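Side-chain contacts in cellulase (PDB 6XSO), which probably hydrolyses internal beta-1,4 bonds of cellulose and related plant polysaccharides as a broad-specificity endoglucanase of glycoside hydrolase family 5: residues Ser240-Trp243 with Leu247-Pro250; Leu254-Pro257 with His263-Val266; Asn291-Tyr296 with Leu342-Phe347; Val304-Trp309 with Asp333-Gln338; Thr319-Asp322 with Met328-Phe331. One frame throughout, in Å; residues are numbered along the deposited sequence.

All five contacts lie in the second half of an eight-stranded TIM barrel. Contacts 2, 3 and 4 reach neighbouring strands of the same sheet: Val266 O meets Ile305 N at 2.9 Å between contacts 2 and 4, and Ala345 O meets Ile306 N at 2.8 Å between contacts 3 and 4, whose centres are about 8 Å apart. Contact 4 carries on into contact 5, where Trp309 CZ3 touches Phe331 CE2 at 3.7 Å. Contact 1 is a surface loop whose Lys248 packs on Tyr296 of contact 3. Glu308 in contact 4 probably marks the catalytic end of the barrel; the Asp320 side chain in contact 5 lies about 7 Å from a bound malate.

Contact 1: Ser240-Trp243 with Leu247-Pro250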
loop_
_atom_site.group_PDB
_atom_site.type_symbol
_atom_site.label_atom_id
_atom_site.label_comp_id
_atom_site.label_asym_id
_atom_site.label_seq_id
_atom_site.Cartn_x
_atom_site.Cartn_y
_atom_site.Cartn_z
ATOM N N SER A 240 -3.770 -5.768 15.688
ATOM C CA SER A 240 -3.015 -5.820 16.933
ATOM C C SER A 240 -3.804 -5.234 18.104
ATOM O O SER A 240 -4.692 -4.397 17.937
ATOM C CB SER A 240 -1.694 -5.057 16.789
ATOM O OG SER A 240 -1.940 -3.670 16.599
ATOM N N GLY A 241 -3.469 -5.696 19.302
ATOM C CA GLY A 241 -4.103 -5.219 20.507
ATOM C C GLY A 241 -5.187 -6.168 20.989
ATOM O O GLY A 241 -5.699 -7.005 20.244
ATOM N N ASN A 242 -5.526 -6.033 22.282
ATOM C CA ASN A 242 -6.584 -6.817 22.911
ATOM C C ASN A 242 -7.632 -5.931 23.582
ATOM O O ASN A 242 -8.476 -6.451 24.328
ATOM C CB ASN A 242 -6.002 -7.796 23.941
ATOM C CG ASN A 242 -4.972 -8.732 23.335
ATOM O OD1 ASN A 242 -5.236 -9.427 22.354
ATOM N ND2 ASN A 242 -3.788 -8.745 23.914
ATOM N N TRP A 243 -7.597 -4.615 23.340
ATOM C CA TRP A 243 -8.424 -3.665 24.077
ATOM C C TRP A 243 -9.884 -3.679 23.646
ATOM O O TRP A 243 -10.719 -3.058 24.312
ATOM C CB TRP A 243 -7.819 -2.243 23.993
ATOM C CG TRP A 243 -7.576 -1.706 22.610
ATOM C CD1 TRP A 243 -6.423 -1.779 21.884
ATOM C CD2 TRP A 243 -8.513 -0.995 21.800
ATOM N NE1 TRP A 243 -6.586 -1.173 20.666
ATOM C CE2 TRP A 243 -7.861 -0.680 20.588
ATOM C CE3 TRP A 243 -9.839 -0.591 21.982
ATOM C CZ2 TRP A 243 -8.490 0.008 19.563
ATOM C CZ3 TRP A 243 -10.471 0.088 20.947
ATOM C CH2 TRP A 243 -9.790 0.385 19.756
ATOM N N LEU A 247 -10.985 -6.352 17.449
ATOM C CA LEU A 247 -9.772 -5.889 16.784
ATOM C C LEU A 247 -9.268 -6.879 15.745
ATOM O O LEU A 247 -8.652 -6.465 14.762
ATOM C CB LEU A 247 -8.687 -5.606 17.810
ATOM C CG LEU A 247 -8.898 -4.318 18.599
ATOM C CD1 LEU A 247 -7.937 -4.281 19.758
ATOM C CD2 LEU A 247 -8.701 -3.143 17.699
ATOM N N LYS A 248 -9.529 -8.174 15.919
ATOM C CA LYS A 248 -9.057 -9.121 14.917
ATOM C C LYS A 248 -10.014 -9.265 13.746
ATOM O O LYS A 248 -9.653 -9.925 12.770
ATOM C CB LYS A 248 -8.826 -10.507 15.518
ATOM C CG LYS A 248 -7.768 -10.549 16.642
ATOM C CD LYS A 248 -6.386 -10.303 16.107
ATOM C CE LYS A 248 -5.314 -10.525 17.191
ATOM N NZ LYS A 248 -5.277 -9.451 18.234
ATOM N N ASP A 249 -11.215 -8.685 13.822
ATOM C CA ASP A 249 -12.193 -8.888 12.755
ATOM C C ASP A 249 -11.683 -8.465 11.373
ATOM O O ASP A 249 -11.986 -9.175 10.405
ATOM C CB ASP A 249 -13.525 -8.200 13.092
ATOM C CG ASP A 249 -14.238 -8.803 14.314
ATOM O OD1 ASP A 249 -13.696 -9.691 15.003
ATOM O OD2 ASP A 249 -15.382 -8.377 14.576
ATOM N N PRO A 250 -10.947 -7.360 11.196
ATOM C CA PRO A 250 -10.393 -7.064 9.854
ATOM C C PRO A 250 -9.528 -8.180 9.297
ATOM O O PRO A 250 -9.444 -8.360 8.069
ATOM C CB PRO A 250 -9.609 -5.762 10.080
ATOM C CG PRO A 250 -10.371 -5.097 11.195
ATOM C CD PRO A 250 -10.708 -6.253 12.141
#
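Leu247 pushes its two methyl branches against the indole of Trp243 inside the long surface loop that follows strand 229-232 of the TIM barrel, just ahead of helix 249-252. The main interaction is a CH-pi contact. Leu247 CD1 sits 3.5 Å from the centroid of the five-membered ring of Trp243, only 11° off the ring normal, so the methyl stands squarely over that face. The second branch slides further along the indole, with Leu247 CD2 at 3.7 Å from Trp243 CZ2. What brings the indole over the leucine is its first torsion, which sets CG between the backbone N and the carbonyl carbon (chi1 55°). The Phe188 ring also meets the indole, the two planes steeply inclined.

The polar part is looser. The Lys248 chain bends at chi2 and again at chi4, curling its ammonium back to the loop backbone, where NZ is hydrogen-bonded to Gly239 O. Gly241 O lies 3.2 Å from Lys248 NZ, but the angle is too poor for a hydrogen bond, and the approach is probably electrostatic at most. Gly241 N is held by Asp288 of helix 279-298. Leu247 CD1 also presses on the main chain, 3.6 Å from Gly241 C.

Contact 2: Leu254-Pro257 with His263-Val266; sequences LVIP and HIAV
Leu254 and Val266 meet end to end, the one from the loop after helix 249-252 and the other from the sixth strand of the barrel. The Leu254 methyl CD2 does the touching, at 3.8 Å from Val266 CG1 and 3.9 Å from Val266 CG2, so it rests between the two branches of the valine. A first torsion of -178° swings the leucine's CG away from its own backbone N and sends the tip toward the strand.

Two residues further on, Ile256 brings both its arms to the strand. The longer one ends in CD1, which packs 3.7 Å from Val266 CG2 as the two side chains cross at a slant; Val266 CG2 is therefore shared by Leu254 and Ile256, which both come to it from the loop. The shorter arm, Ile256 CG2, faces CG2 of Ile264 at a looser 4.3 Å. No hydrogen bond joins the two segments, and the contact is purely aliphatic.

The loop thus lies along the outer face of strand 264-270 as the chain returns to the bottom of the barrel. Leu254 also touches Ile206 of helix 196-219, while Phe297 of helix 279-298 packs on both Leu254 and Val266. On the strand itself, backbone bonds tie Ala265 to strand 229-232 and Val266 to Ile305.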
loop_
_atom_site.group_PDB
_atom_site.type_symbol
_atom_site.label_atom_id
_atom_site.label_comp_id
_atom_site.label_asym_id
_atom_site.label_seq_id
_atom_site.Cartn_x
_atom_site.Cartn_y
_atom_site.Cartn_z
ATOM N N LEU A 254 -11.638 -11.229 6.433
ATOM C CA LEU A 254 -11.183 -11.072 5.058
ATOM C C LEU A 254 -11.272 -12.416 4.352
ATOM O O LEU A 254 -10.847 -13.440 4.895
ATOM C CB LEU A 254 -9.730 -10.579 5.051
ATOM C CG LEU A 254 -9.138 -10.328 3.674
ATOM C CD1 LEU A 254 -9.898 -9.235 2.918
ATOM C CD2 LEU A 254 -7.677 -9.946 3.734
ATOM N N VAL A 255 -11.853 -12.418 3.155
ATOM C CA VAL A 255 -11.973 -13.615 2.338
ATOM C C VAL A 255 -11.069 -13.441 1.127
ATOM O O VAL A 255 -11.192 -12.456 0.378
ATOM C CB VAL A 255 -13.429 -13.876 1.921
ATOM C CG1 VAL A 255 -13.463 -14.956 0.840
ATOM C CG2 VAL A 255 -14.282 -14.264 3.116
ATOM N N ILE A 256 -10.135 -14.371 0.963
ATOM C CA ILE A 256 -9.275 -14.368 -0.221
ATOM C C ILE A 256 -10.114 -14.746 -1.437
ATOM O O ILE A 256 -10.791 -15.786 -1.413
ATOM C CB ILE A 256 -8.122 -15.357 -0.036
ATOM C CG1 ILE A 256 -7.280 -15.025 1.201
ATOM C CG2 ILE A 256 -7.267 -15.371 -1.299
ATOM C CD1 ILE A 256 -6.682 -13.642 1.199
ATOM N N PRO A 257 -10.095 -13.966 -2.519
ATOM C CA PRO A 257 -10.981 -14.276 -3.644
ATOM C C PRO A 257 -10.758 -15.664 -4.218
ATOM O O PRO A 257 -9.642 -16.190 -4.248
ATOM C CB PRO A 257 -10.648 -13.191 -4.670
ATOM C CG PRO A 257 -10.263 -12.027 -3.839
ATOM C CD PRO A 257 -9.515 -12.616 -2.645
ATOM N N HIS A 263 -0.377 -16.246 -6.250
ATOM C CA HIS A 263 -0.070 -14.915 -6.754
ATOM C C HIS A 263 -0.907 -13.861 -6.059
ATOM O O HIS A 263 -1.294 -12.858 -6.662
ATOM C CB HIS A 263 -0.221 -14.842 -8.273
ATOM C CG HIS A 263 0.746 -15.705 -9.007
ATOM N ND1 HIS A 263 2.107 -15.492 -8.968
ATOM C CD2 HIS A 263 0.556 -16.786 -9.801
ATOM C CE1 HIS A 263 2.716 -16.407 -9.701
ATOM N NE2 HIS A 263 1.793 -17.206 -10.216
ATOM N N ILE A 264 -1.130 -14.044 -4.756
ATOM C CA ILE A 264 -1.935 -13.144 -3.936
ATOM C C ILE A 264 -1.229 -12.889 -2.607
ATOM O O ILE A 264 -0.653 -13.802 -2.003
ATOM C CB ILE A 264 -3.348 -13.734 -3.735
ATOM C CG1 ILE A 264 -4.271 -12.712 -3.079
ATOM C CG2 ILE A 264 -3.298 -15.014 -2.880
ATOM C CD1 ILE A 264 -4.560 -11.527 -3.944
ATOM N N ALA A 265 -1.270 -11.632 -2.167
ATOM C CA ALA A 265 -0.753 -11.223 -0.876
ATOM C C ALA A 265 -1.782 -10.341 -0.182
ATOM O O ALA A 265 -2.663 -9.760 -0.823
ATOM C CB ALA A 265 0.548 -10.432 -1.024
ATOM N N VAL A 266 -1.669 -10.250 1.147
ATOM C CA VAL A 266 -2.542 -9.411 1.964
ATOM C C VAL A 266 -1.718 -8.274 2.542
ATOM O O VAL A 266 -0.577 -8.478 2.979
ATOM C CB VAL A 266 -3.229 -10.223 3.081
ATOM C CG1 VAL A 266 -3.933 -9.316 4.111
ATOM C CG2 VAL A 266 -4.214 -11.211 2.460
#

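Contact 3: Asn291-Tyr296 with Leu342-Phe347; sequences NGLNTY and LGIATF
Asn291 O accepts the backbone N-H of Thr295 at 2.8 Å, a bond within the turn of helix 279-298 from which Leu293 and Asn294 reach over to Ile344 and Leu342. The helix widens into a pi-type turn at 294-296.

Two small contacts bridge the segments. The Asn294 side chain crosses that of Leu342 at about a right angle, its OD1 3.7 Å and its CG 3.8 Å from Leu342 CD2; this is van der Waals contact with a methyl. With chi1 at -171°, the asparagine points its amide away from its own backbone N and brings it up to the leucine. Deeper in, Leu293 CD1 meets Ile344 CD1 at 4.2 Å, again with the side chains crossed, a light touch between two methyls. Met290 of the same helix packs on both Leu342 and Ile344.

Between those two residues, Gly343 takes a positive phi of 73° and ends helix 325-341 in a Schellman motif, after which the chain enters strand 345-349. Ile344 points outward from the barrel wall into the layer where Leu293 also touches Val304. Such packing of outer helices against the starts of the strands is characteristic of the TIM barrel, here at its seventh and eighth strands.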
loop_
_atom_site.group_PDB
_atom_site.type_symbol
_atom_site.label_atom_id
_atom_site.label_comp_id
_atom_site.label_asym_id
_atom_site.label_seq_id
_atom_site.Cartn_x
_atom_site.Cartn_y
_atom_site.Cartn_z
ATOM N N ASN A 291 2.365 -11.768 15.304
ATOM C CA ASN A 291 1.684 -13.026 15.608
ATOM C C ASN A 291 0.310 -13.085 14.943
ATOM O O ASN A 291 -0.082 -14.127 14.407
ATOM C CB ASN A 291 1.554 -13.226 17.127
ATOM C CG ASN A 291 2.849 -13.724 17.796
ATOM O OD1 ASN A 291 3.769 -14.233 17.144
ATOM N ND2 ASN A 291 2.907 -13.580 19.120
ATOM N N GLY A 292 -0.437 -11.976 14.965
ATOM C CA GLY A 292 -1.750 -11.971 14.335
ATOM C C GLY A 292 -1.667 -12.149 12.835
ATOM O O GLY A 292 -2.459 -12.886 12.240
ATOM N N LEU A 293 -0.699 -11.483 12.211
ATOM C CA LEU A 293 -0.492 -11.642 10.777
ATOM C C LEU A 293 -0.094 -13.071 10.448
ATOM O O LEU A 293 -0.521 -13.620 9.421
ATOM C CB LEU A 293 0.556 -10.648 10.279
ATOM C CG LEU A 293 0.235 -9.173 10.571
ATOM C CD1 LEU A 293 1.340 -8.255 10.085
ATOM C CD2 LEU A 293 -1.107 -8.765 9.946
ATOM N N ASN A 294 0.705 -13.702 11.317
ATOM C CA ASN A 294 1.058 -15.099 11.103
ATOM C C ASN A 294 -0.159 -15.997 11.261
ATOM O O ASN A 294 -0.398 -16.891 10.442
ATOM C CB ASN A 294 2.184 -15.506 12.045
ATOM C CG ASN A 294 2.738 -16.869 11.729
ATOM O OD1 ASN A 294 2.988 -17.210 10.581
ATOM N ND2 ASN A 294 2.901 -17.674 12.755
ATOM N N THR A 295 -0.942 -15.786 12.323
ATOM C CA THR A 295 -2.098 -16.642 12.579
ATOM C C THR A 295 -3.064 -16.656 11.401
ATOM O O THR A 295 -3.487 -17.726 10.947
ATOM C CB THR A 295 -2.810 -16.168 13.848
ATOM O OG1 THR A 295 -1.986 -16.445 14.984
ATOM C CG2 THR A 295 -4.145 -16.885 14.043
ATOM N N TYR A 296 -3.433 -15.481 10.893
ATOM C CA TYR A 296 -4.501 -15.423 9.901
ATOM C C TYR A 296 -4.014 -15.588 8.471
ATOM O O TYR A 296 -4.788 -16.043 7.616
ATOM C CB TYR A 296 -5.307 -14.127 10.068
ATOM C CG TYR A 296 -6.086 -14.158 11.353
ATOM C CD1 TYR A 296 -7.296 -14.832 11.430
ATOM C CD2 TYR A 296 -5.585 -13.576 12.509
ATOM C CE1 TYR A 296 -8.004 -14.903 12.622
ATOM C CE2 TYR A 296 -6.293 -13.649 13.716
ATOM C CZ TYR A 296 -7.501 -14.306 13.757
ATOM O OH TYR A 296 -8.211 -14.390 14.946
ATOM N N LEU A 342 9.524 -13.594 9.443
ATOM C CA LEU A 342 8.270 -14.153 8.950
ATOM C C LEU A 342 8.101 -14.033 7.445
ATOM O O LEU A 342 7.073 -14.475 6.914
ATOM C CB LEU A 342 7.093 -13.466 9.635
ATOM C CG LEU A 342 6.817 -14.046 11.015
ATOM C CD1 LEU A 342 5.870 -13.136 11.761
ATOM C CD2 LEU A 342 6.214 -15.453 10.914
ATOM N N GLY A 343 9.052 -13.421 6.747
ATOM C CA GLY A 343 8.897 -13.192 5.322
ATOM C C GLY A 343 7.909 -12.103 4.967
ATOM O O GLY A 343 7.340 -12.134 3.865
ATOM N N ILE A 344 7.706 -11.132 5.862
ATOM C CA ILE A 344 6.796 -10.005 5.676
ATOM C C ILE A 344 7.605 -8.798 5.218
ATOM O O ILE A 344 8.616 -8.450 5.840
ATOM C CB ILE A 344 6.059 -9.695 6.994
ATOM C CG1 ILE A 344 5.151 -10.865 7.383
ATOM C CG2 ILE A 344 5.330 -8.361 6.906
ATOM C CD1 ILE A 344 4.475 -10.690 8.738
ATOM N N ALA A 345 7.195 -8.184 4.110
ATOM C CA ALA A 345 7.880 -7.005 3.601
ATOM C C ALA A 345 7.312 -5.750 4.248
ATOM O O ALA A 345 6.120 -5.672 4.547
ATOM C CB ALA A 345 7.705 -6.896 2.086
ATOM N N THR A 346 8.180 -4.769 4.480
ATOM C CA THR A 346 7.801 -3.498 5.090
ATOM C C THR A 346 8.118 -2.349 4.142
ATOM O O THR A 346 9.131 -2.389 3.430
ATOM C CB THR A 346 8.534 -3.246 6.420
ATOM O OG1 THR A 346 9.920 -3.007 6.213
ATOM C CG2 THR A 346 8.370 -4.437 7.351
ATOM N N PHE A 347 7.219 -1.342 4.114
ATOM C CA PHE A 347 7.377 -0.144 3.282
ATOM C C PHE A 347 7.225 1.092 4.174
ATOM O O PHE A 347 6.118 1.407 4.621
ATOM C CB PHE A 347 6.335 -0.122 2.138
ATOM C CG PHE A 347 6.588 -1.124 1.032
ATOM C CD1 PHE A 347 6.336 -2.467 1.223
ATOM C CD2 PHE A 347 7.033 -0.711 -0.228
ATOM C CE1 PHE A 347 6.559 -3.385 0.207
ATOM C CE2 PHE A 347 7.250 -1.627 -1.257
ATOM C CZ PHE A 347 7.016 -2.955 -1.042
#

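Contact 4: Val304-Trp309 with Asp333-Gln338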
loop_
_atom_site.group_PDB
_atom_site.type_symbol
_atom_site.label_atom_id
_atom_site.label_comp_id
_atom_site.label_asym_id
_atom_site.label_seq_id
_atom_site.Cartn_x
_atom_site.Cartn_y
_atom_site.Cartn_z
ATOM N N VAL A 304 2.259 -11.591 3.574
ATOM C CA VAL A 304 1.772 -10.303 4.046
ATOM C C VAL A 304 2.779 -9.208 3.747
ATOM O O VAL A 304 4.000 -9.386 3.896
ATOM C CB VAL A 304 1.438 -10.355 5.548
ATOM C CG1 VAL A 304 1.061 -8.975 6.098
ATOM C CG2 VAL A 304 0.331 -11.355 5.794
ATOM N N ILE A 305 2.249 -8.057 3.353
ATOM C CA ILE A 305 3.006 -6.829 3.169
ATOM C C ILE A 305 2.499 -5.811 4.178
ATOM O O ILE A 305 1.293 -5.537 4.239
ATOM C CB ILE A 305 2.853 -6.278 1.734
ATOM C CG1 ILE A 305 3.393 -7.272 0.710
ATOM C CG2 ILE A 305 3.473 -4.865 1.634
ATOM C CD1 ILE A 305 2.946 -6.972 -0.736
ATOM N N ILE A 306 3.412 -5.244 4.964
ATOM C CA ILE A 306 3.109 -4.072 5.798
ATOM C C ILE A 306 3.450 -2.881 4.903
ATOM O O ILE A 306 4.609 -2.445 4.782
ATOM C CB ILE A 306 3.858 -4.104 7.130
ATOM C CG1 ILE A 306 3.449 -5.347 7.927
ATOM C CG2 ILE A 306 3.598 -2.824 7.911
ATOM C CD1 ILE A 306 4.285 -5.528 9.210
ATOM N N GLY A 307 2.433 -2.398 4.180
ATOM C CA GLY A 307 2.665 -1.477 3.083
ATOM C C GLY A 307 2.867 -0.048 3.489
ATOM O O GLY A 307 3.217 0.772 2.637
ATOM N N GLU A 308 2.602 0.274 4.752
ATOM C CA GLU A 308 3.005 1.541 5.331
ATOM C C GLU A 308 3.360 1.279 6.778
ATOM O O GLU A 308 2.633 0.568 7.473
ATOM C CB GLU A 308 1.879 2.586 5.369
ATOM C CG GLU A 308 1.296 2.948 4.019
ATOM C CD GLU A 308 0.175 3.957 4.100
ATOM O OE1 GLU A 308 -0.014 4.586 5.176
ATOM O OE2 GLU A 308 -0.491 4.154 3.053
ATOM N N TRP A 309 4.478 1.855 7.228
ATOM C CA TRP A 309 4.759 1.892 8.654
ATOM C C TRP A 309 5.620 3.095 8.999
ATOM O O TRP A 309 6.287 3.688 8.145
ATOM C CB TRP A 309 5.444 0.617 9.150
ATOM C CG TRP A 309 6.872 0.445 8.628
ATOM C CD1 TRP A 309 7.239 0.149 7.341
ATOM C CD2 TRP A 309 8.092 0.549 9.376
ATOM N NE1 TRP A 309 8.613 0.067 7.243
ATOM C CE2 TRP A 309 9.154 0.304 8.474
ATOM C CE3 TRP A 309 8.391 0.829 10.711
ATOM C CZ2 TRP A 309 10.483 0.319 8.868
ATOM C CZ3 TRP A 309 9.723 0.829 11.106
ATOM C CH2 TRP A 309 10.745 0.579 10.184
ATOM N N ASP A 333 14.931 -1.287 14.221
ATOM C CA ASP A 333 15.752 -2.488 14.142
ATOM C C ASP A 333 14.902 -3.733 14.360
ATOM O O ASP A 333 15.002 -4.716 13.618
ATOM C CB ASP A 333 16.826 -2.459 15.235
ATOM C CG ASP A 333 17.941 -1.466 14.975
ATOM O OD1 ASP A 333 18.010 -0.869 13.895
ATOM O OD2 ASP A 333 18.778 -1.284 15.893
ATOM N N ASP A 334 14.088 -3.716 15.419
ATOM C CA ASP A 334 13.332 -4.908 15.803
ATOM C C ASP A 334 12.146 -5.151 14.872
ATOM O O ASP A 334 11.814 -6.308 14.576
ATOM C CB ASP A 334 12.879 -4.776 17.256
ATOM C CG ASP A 334 12.008 -5.940 17.698
ATOM O OD1 ASP A 334 12.581 -7.026 17.972
ATOM O OD2 ASP A 334 10.768 -5.741 17.762
ATOM N N PHE A 335 11.468 -4.083 14.439
ATOM C CA PHE A 335 10.307 -4.216 13.557
ATOM C C PHE A 335 10.714 -4.853 12.238
ATOM O O PHE A 335 10.100 -5.828 11.785
ATOM C CB PHE A 335 9.713 -2.825 13.330
ATOM C CG PHE A 335 8.383 -2.820 12.622
ATOM C CD1 PHE A 335 7.213 -2.929 13.339
ATOM C CD2 PHE A 335 8.313 -2.664 11.247
ATOM C CE1 PHE A 335 5.992 -2.902 12.688
ATOM C CE2 PHE A 335 7.086 -2.624 10.599
ATOM C CZ PHE A 335 5.939 -2.768 11.316
ATOM N N VAL A 336 11.791 -4.342 11.634
ATOM C CA VAL A 336 12.271 -4.904 10.375
ATOM C C VAL A 336 12.703 -6.346 10.572
ATOM O O VAL A 336 12.408 -7.207 9.740
ATOM C CB VAL A 336 13.397 -4.026 9.796
ATOM C CG1 VAL A 336 14.090 -4.718 8.624
ATOM C CG2 VAL A 336 12.796 -2.686 9.337
ATOM N N ALA A 337 13.412 -6.630 11.671
ATOM C CA ALA A 337 13.899 -7.980 11.927
ATOM C C ALA A 337 12.748 -8.955 12.146
ATOM O O ALA A 337 12.766 -10.077 11.617
ATOM C CB ALA A 337 14.817 -7.996 13.146
ATOM N N GLN A 338 11.763 -8.571 12.962
ATOM C CA GLN A 338 10.663 -9.500 13.216
ATOM C C GLN A 338 9.881 -9.767 11.933
ATOM O O GLN A 338 9.478 -10.907 11.666
ATOM C CB GLN A 338 9.750 -8.988 14.338
ATOM C CG GLN A 338 10.369 -8.980 15.730
ATOM C CD GLN A 338 9.311 -9.021 16.822
ATOM O OE1 GLN A 338 8.399 -9.845 16.789
ATOM N NE2 GLN A 338 9.424 -8.119 17.788
#
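Strand 304-309 turns a corner at Glu308, which carries Trp309 out to face Phe335 of helix 325-341, their CA atoms 9.6 Å apart. The two aromatic side chains run antiparallel alongside one another and form an offset stack: the six-membered ring of Trp309 and the Phe335 ring have centroids 4.6 Å apart and planes inclined by 19°. Phe335 CD2 lies over one face of the indole, displaced toward its rim, at 3.5 Å from Trp309 CE3. The overlap depends on the phenylalanine's CG lying opposite its backbone N (chi1 -171°), which extends the ring toward the strand.

Further along the indole, Val336 CG2 reaches Trp309 CZ2 at 3.8 Å. Ile306 approaches Phe335 from the opposite direction, its CD1 3.8 Å from Phe335 CZ. On the flank of the helix that turns to helix 279-298, Gln338 NE2 donates to Asp334 OD2 at 2.7 Å, one turn back, and also bonds Arg283 O.

The interface itself has no hydrogen bond, so dispersion and aromatic stacking hold helix to strand. This buried apolar layer backs the corner at Glu308, which forms a salt bridge with Arg80 and a hydrogen bond with Tyr271 and occupies the strand-seven end where family 5 enzymes usually carry their nucleophile.

Contact 5: Thr319-Asp322 with Met328-Phe331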
loop_
_atom_site.group_PDB
_atom_site.type_symbol
_atom_site.label_atom_id
_atom_site.label_comp_id
_atom_site.label_asym_id
_atom_site.label_seq_id
_atom_site.Cartn_x
_atom_site.Cartn_y
_atom_site.Cartn_z
ATOM N N THR A 319 7.463 14.738 16.166
ATOM C CA THR A 319 7.538 13.347 15.771
ATOM C C THR A 319 8.440 12.583 16.739
ATOM O O THR A 319 9.165 13.177 17.548
ATOM C CB THR A 319 8.131 13.209 14.380
ATOM O OG1 THR A 319 9.497 13.653 14.418
ATOM C CG2 THR A 319 7.345 14.021 13.359
ATOM N N ASP A 320 8.383 11.244 16.661
ATOM C CA ASP A 320 9.312 10.440 17.455
ATOM C C ASP A 320 10.735 10.529 16.915
ATOM O O ASP A 320 11.694 10.373 17.677
ATOM C CB ASP A 320 8.849 8.988 17.510
ATOM C CG ASP A 320 7.555 8.822 18.254
ATOM O OD1 ASP A 320 7.355 9.501 19.281
ATOM O OD2 ASP A 320 6.706 8.041 17.787
ATOM N N TYR A 321 10.902 10.802 15.623
ATOM C CA TYR A 321 12.246 11.016 15.085
ATOM C C TYR A 321 12.945 12.182 15.778
ATOM O O TYR A 321 14.161 12.137 16.035
ATOM C CB TYR A 321 12.110 11.248 13.571
ATOM C CG TYR A 321 13.388 11.554 12.867
ATOM C CD1 TYR A 321 14.254 10.535 12.489
ATOM C CD2 TYR A 321 13.746 12.865 12.576
ATOM C CE1 TYR A 321 15.439 10.816 11.839
ATOM C CE2 TYR A 321 14.932 13.152 11.924
ATOM C CZ TYR A 321 15.771 12.118 11.554
ATOM O OH TYR A 321 16.947 12.390 10.897
ATOM N N ASP A 322 12.197 13.236 16.099
ATOM C CA ASP A 322 12.755 14.384 16.792
ATOM C C ASP A 322 12.828 14.159 18.299
ATOM O O ASP A 322 13.836 14.495 18.931
ATOM C CB ASP A 322 11.908 15.626 16.499
ATOM C CG ASP A 322 12.168 16.201 15.113
ATOM O OD1 ASP A 322 13.257 15.955 14.549
ATOM O OD2 ASP A 322 11.280 16.905 14.589
ATOM N N MET A 328 13.222 5.282 18.650
ATOM C CA MET A 328 12.649 5.006 17.344
ATOM C C MET A 328 13.546 4.070 16.541
ATOM O O MET A 328 13.060 3.146 15.871
ATOM C CB MET A 328 12.416 6.306 16.573
ATOM C CG MET A 328 11.794 6.049 15.232
ATOM S SD MET A 328 11.487 7.584 14.371
ATOM C CE MET A 328 10.656 6.959 12.917
ATOM N N PHE A 329 14.861 4.315 16.569
ATOM C CA PHE A 329 15.794 3.461 15.843
ATOM C C PHE A 329 15.829 2.043 16.416
ATOM O O PHE A 329 15.985 1.079 15.660
ATOM C CB PHE A 329 17.190 4.096 15.846
ATOM C CG PHE A 329 17.340 5.311 14.932
ATOM C CD1 PHE A 329 16.292 5.822 14.186
ATOM C CD2 PHE A 329 18.564 5.928 14.821
ATOM C CE1 PHE A 329 16.484 6.934 13.350
ATOM C CE2 PHE A 329 18.748 7.021 13.988
ATOM C CZ PHE A 329 17.729 7.523 13.270
ATOM N N GLN A 330 15.708 1.897 17.740
ATOM C CA GLN A 330 15.632 0.558 18.321
ATOM C C GLN A 330 14.348 -0.137 17.895
ATOM O O GLN A 330 14.334 -1.355 17.670
ATOM C CB GLN A 330 15.716 0.643 19.843
ATOM C CG GLN A 330 16.982 1.303 20.337
ATOM C CD GLN A 330 16.898 1.684 21.804
ATOM O OE1 GLN A 330 16.544 0.859 22.653
ATOM N NE2 GLN A 330 17.210 2.939 22.111
ATOM N N PHE A 331 13.262 0.629 17.776
ATOM C CA PHE A 331 12.007 0.092 17.266
ATOM C C PHE A 331 12.176 -0.374 15.824
ATOM O O PHE A 331 11.750 -1.481 15.461
ATOM C CB PHE A 331 10.901 1.162 17.392
ATOM C CG PHE A 331 9.732 0.949 16.463
ATOM C CD1 PHE A 331 8.835 -0.072 16.698
ATOM C CD2 PHE A 331 9.545 1.764 15.363
ATOM C CE1 PHE A 331 7.766 -0.286 15.852
ATOM C CE2 PHE A 331 8.488 1.550 14.501
ATOM C CZ PHE A 331 7.593 0.533 14.754
#
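Met328 SD lies off the edge of the Tyr321 ring, near its plane, though it touches the residue at its backbone and CB, while Phe329 CZ comes within 4.3 Å of Tyr321 CE1. The setting is a corner between two consecutive helices in the loop region after the seventh strand of the TIM barrel: the short helix 320-323 leads almost directly into helix 325-341, and Thr319 is its N-cap. Thr319 OG1 accepts the N-H of Asp322 at 3.2 Å, which ties down the first turn.

Met328 carries most of the contact. Its chain is fully extended, all three torsions near 180°, so the thioether projects straight from one helix onto the first turn of the other. There Met328 SD reaches Tyr321 CB at 3.8 Å and lies 4.3 Å from Asp320 CB.

The polar ends turn elsewhere. Tyr321 OH is hydrogen-bonded to Asp367, and Leu368 of helix 366-377 packs on both Tyr321 and Phe329. Asp320 is held firmly: OD2 by Thr311 OG1, OD1 by Asn313 and by a salt bridge to Arg324. That grip fixes the start of the short helix against which the methionine lies, with Met328 SD 3.5 Å from Tyr321 N.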